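Local coordinates for protein pyridine nucleotide-disulphide oxidoreductase dimerisation region (Escherichia coli BL21, PDB 6KYY) that is a hypochlorous acid-induced flavoprotein disulfide reductase that carries FAD, binds copper(II), and probably takes part in resistance to reactive chlorine species, at residues 10-16 / 125-131. Residues are numbered along the deposited sequence; the frame is centred on the assembly and turned at random.
Sequences KYQAVII and IHGEKIF
Val-14 O accepts a hydrogen bond from Phe-131 N at 2.8 Å and also meets the CA-H of Ile-130, one hydrogen bond and one weaker CA-H...O contact on the same carbonyl. The bond belongs to a parallel beta ladder in the Rossmann-type FAD domain, where the strand leading into the glycine-rich turn runs beside 125-131. The ladder continues from Val-14 N to Lys-129 O (2.9 Å) and from Ile-16 N to Phe-131 O. Both segments turn a corner side by side, at Gln-12 and at Glu-128 and Lys-129, so the pairing passes round the bend. Before it, Tyr-11 N donates to His-126 O, while Tyr-11 O receives Glu-128 N (2.9 Å); across the bend itself, Lys-129 N to Gln-12 O is weak.

On one face, Phe-131 presents a ring edge to Ala-13, CE1 lying 3.5 Å from Ala-13 CB, and Ile-15 CG1 comes obliquely to Phe-131 CD1; the ring also stacks with Trp-295. On the other, with CG1 of Val-14 trans to the backbone N (chi1 -177°), CG2 is left opposite the carbonyl carbon and drops against the CA of Gly-127, 3.6 Å away, and towards Ile-125 CG2. That same methyl of Ile-125 meets Tyr-11 CD2 and CE2 obliquely, and Tyr-11 OH goes on to Asp-100. At the outer end Lys-10, bent at chi3 (62°), crosses Glu-128 at about a right angle; CE and NZ lie against Glu-128 CG, and the salt bridge from NZ to OE1 is long. At the inner end Ile-16, which touches FAD, sets its CD1 3.7 Å from Ile-130 CG2.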
loop_
_atom_site.group_PDB
_atom_site.type_symbol
_atom_site.label_atom_id
_atom_site.label_comp_id
_atom_site.label_asym_id
_atom_site.label_seq_id
_atom_site.Cartn_x
_atom_site.Cartn_y
_atom_site.Cartn_z
ATOM N N LYS B 10 2.219 31.366 -34.348
ATOM C CA LYS B 10 2.617 29.970 -34.444
ATOM C C LYS B 10 3.221 29.523 -33.120
ATOM O O LYS B 10 4.140 30.162 -32.599
ATOM C CB LYS B 10 3.616 29.757 -35.582
ATOM C CG LYS B 10 3.773 28.292 -35.986
ATOM C CD LYS B 10 4.713 28.121 -37.172
ATOM C CE LYS B 10 6.115 28.596 -36.839
ATOM N NZ LYS B 10 7.092 28.221 -37.899
ATOM N N TYR B 11 2.704 28.425 -32.582
ATOM C CA TYR B 11 3.203 27.879 -31.330
ATOM C C TYR B 11 4.370 26.939 -31.600
ATOM O O TYR B 11 4.335 26.141 -32.540
ATOM C CB TYR B 11 2.096 27.140 -30.579
ATOM C CG TYR B 11 0.971 28.034 -30.111
ATOM C CD1 TYR B 11 1.050 28.704 -28.897
ATOM C CD2 TYR B 11 -0.169 28.212 -30.886
ATOM C CE1 TYR B 11 0.024 29.522 -28.465
ATOM C CE2 TYR B 11 -1.199 29.031 -30.463
ATOM C CZ TYR B 11 -1.097 29.682 -29.253
ATOM O OH TYR B 11 -2.120 30.499 -28.825
ATOM N N GLN B 12 5.410 27.047 -30.770
ATOM C CA GLN B 12 6.531 26.120 -30.876
ATOM C C GLN B 12 6.089 24.687 -30.615
ATOM O O GLN B 12 6.693 23.743 -31.138
ATOM C CB GLN B 12 7.643 26.521 -29.906
ATOM C CG GLN B 12 8.284 27.864 -30.217
ATOM C CD GLN B 12 9.016 28.450 -29.026
ATOM O OE1 GLN B 12 8.401 28.842 -28.035
ATOM N NE2 GLN B 12 10.340 28.513 -29.117
ATOM N N ALA B 13 5.036 24.507 -29.820
ATOM C CA ALA B 13 4.479 23.194 -29.535
ATOM C C ALA B 13 2.968 23.313 -29.427
ATOM O O ALA B 13 2.461 24.214 -28.752
ATOM C CB ALA B 13 5.059 22.610 -28.242
ATOM N N VAL B 14 2.254 22.415 -30.101
ATOM C CA VAL B 14 0.800 22.329 -30.014
ATOM C C VAL B 14 0.445 20.911 -29.595
ATOM O O VAL B 14 0.800 19.947 -30.285
ATOM C CB VAL B 14 0.116 22.695 -31.340
ATOM C CG1 VAL B 14 -1.397 22.656 -31.180
ATOM C CG2 VAL B 14 0.565 24.066 -31.810
ATOM N N ILE B 15 -0.248 20.783 -28.467
ATOM C CA ILE B 15 -0.676 19.494 -27.940
ATOM C C ILE B 15 -2.174 19.356 -28.168
ATOM O O ILE B 15 -2.931 20.316 -27.984
ATOM C CB ILE B 15 -0.319 19.354 -26.446
ATOM C CG1 ILE B 15 1.199 19.387 -26.263
ATOM C CG2 ILE B 15 -0.887 18.066 -25.875
ATOM C CD1 ILE B 15 1.654 20.175 -25.058
ATOM N N ILE B 16 -2.599 18.163 -28.582
ATOM C CA ILE B 16 -4.000 17.910 -28.900
ATOM C C ILE B 16 -4.606 16.981 -27.857
ATOM O O ILE B 16 -4.512 15.754 -27.973
ATOM C CB ILE B 16 -4.146 17.320 -30.315
ATOM C CG1 ILE B 16 -3.425 18.205 -31.334
ATOM C CG2 ILE B 16 -5.613 17.166 -30.681
ATOM C CD1 ILE B 16 -3.252 17.556 -32.687
ATOM N N ILE B 125 -4.811 27.123 -36.031
ATOM C CA ILE B 125 -3.683 27.094 -35.108
ATOM C C ILE B 125 -2.520 26.372 -35.772
ATOM O O ILE B 125 -2.686 25.257 -36.278
ATOM C CB ILE B 125 -4.059 26.407 -33.781
ATOM C CG1 ILE B 125 -5.187 27.181 -33.093
ATOM C CG2 ILE B 125 -2.834 26.266 -32.882
ATOM C CD1 ILE B 125 -5.272 26.961 -31.610
ATOM N N HIS B 126 -1.348 27.002 -35.763
ATOM C CA HIS B 126 -0.151 26.454 -36.381
ATOM C C HIS B 126 0.838 25.998 -35.317
ATOM O O HIS B 126 0.863 26.524 -34.200
ATOM C CB HIS B 126 0.519 27.484 -37.296
ATOM C CG HIS B 126 -0.447 28.292 -38.104
ATOM N ND1 HIS B 126 -1.407 27.717 -38.909
ATOM C CD2 HIS B 126 -0.598 29.630 -38.236
ATOM C CE1 HIS B 126 -2.109 28.666 -39.500
ATOM N NE2 HIS B 126 -1.638 29.837 -39.109
ATOM N N GLY B 127 1.663 25.017 -35.677
ATOM C CA GLY B 127 2.634 24.482 -34.745
ATOM C C GLY B 127 3.949 24.058 -35.368
ATOM O O GLY B 127 3.968 23.314 -36.353
ATOM N N GLU B 128 5.058 24.538 -34.798
ATOM C CA GLU B 128 6.370 24.038 -35.195
ATOM C C GLU B 128 6.484 22.545 -34.916
ATOM O O GLU B 128 7.012 21.787 -35.739
ATOM C CB GLU B 128 7.468 24.804 -34.456
ATOM C CG GLU B 128 8.024 25.998 -35.210
ATOM C CD GLU B 128 8.826 26.926 -34.317
ATOM O OE1 GLU B 128 9.275 27.983 -34.806
ATOM O OE2 GLU B 128 9.005 26.599 -33.125
ATOM N N LYS B 129 6.002 22.110 -33.754
ATOM C CA LYS B 129 5.868 20.705 -33.407
ATOM C C LYS B 129 4.461 20.477 -32.880
ATOM O O LYS B 129 3.901 21.340 -32.197
ATOM C CB LYS B 129 6.896 20.276 -32.350
ATOM C CG LYS B 129 8.290 20.857 -32.537
ATOM C CD LYS B 129 9.255 20.285 -31.510
ATOM C CE LYS B 129 10.697 20.651 -31.824
ATOM N NZ LYS B 129 10.828 21.365 -33.124
ATOM N N ILE B 130 3.884 19.325 -33.207
ATOM C CA ILE B 130 2.537 18.975 -32.771
ATOM C C ILE B 130 2.577 17.599 -32.123
ATOM O O ILE B 130 3.249 16.687 -32.617
ATOM C CB ILE B 130 1.528 19.010 -33.939
ATOM C CG1 ILE B 130 1.677 20.310 -34.732
ATOM C CG2 ILE B 130 0.107 18.874 -33.420
ATOM C CD1 ILE B 130 0.828 20.374 -35.980
ATOM N N PHE B 131 1.856 17.450 -31.014
ATOM C CA PHE B 131 1.880 16.235 -30.204
ATOM C C PHE B 131 0.454 15.720 -30.053
ATOM O O PHE B 131 -0.387 16.382 -29.435
ATOM C CB PHE B 131 2.518 16.505 -28.841
ATOM C CG PHE B 131 3.860 17.180 -28.921
ATOM C CD1 PHE B 131 3.956 18.559 -29.032
ATOM C CD2 PHE B 131 5.028 16.437 -28.881
ATOM C CE1 PHE B 131 5.188 19.180 -29.108
ATOM C CE2 PHE B 131 6.264 17.053 -28.955
ATOM C CZ PHE B 131 6.343 18.425 -29.070
#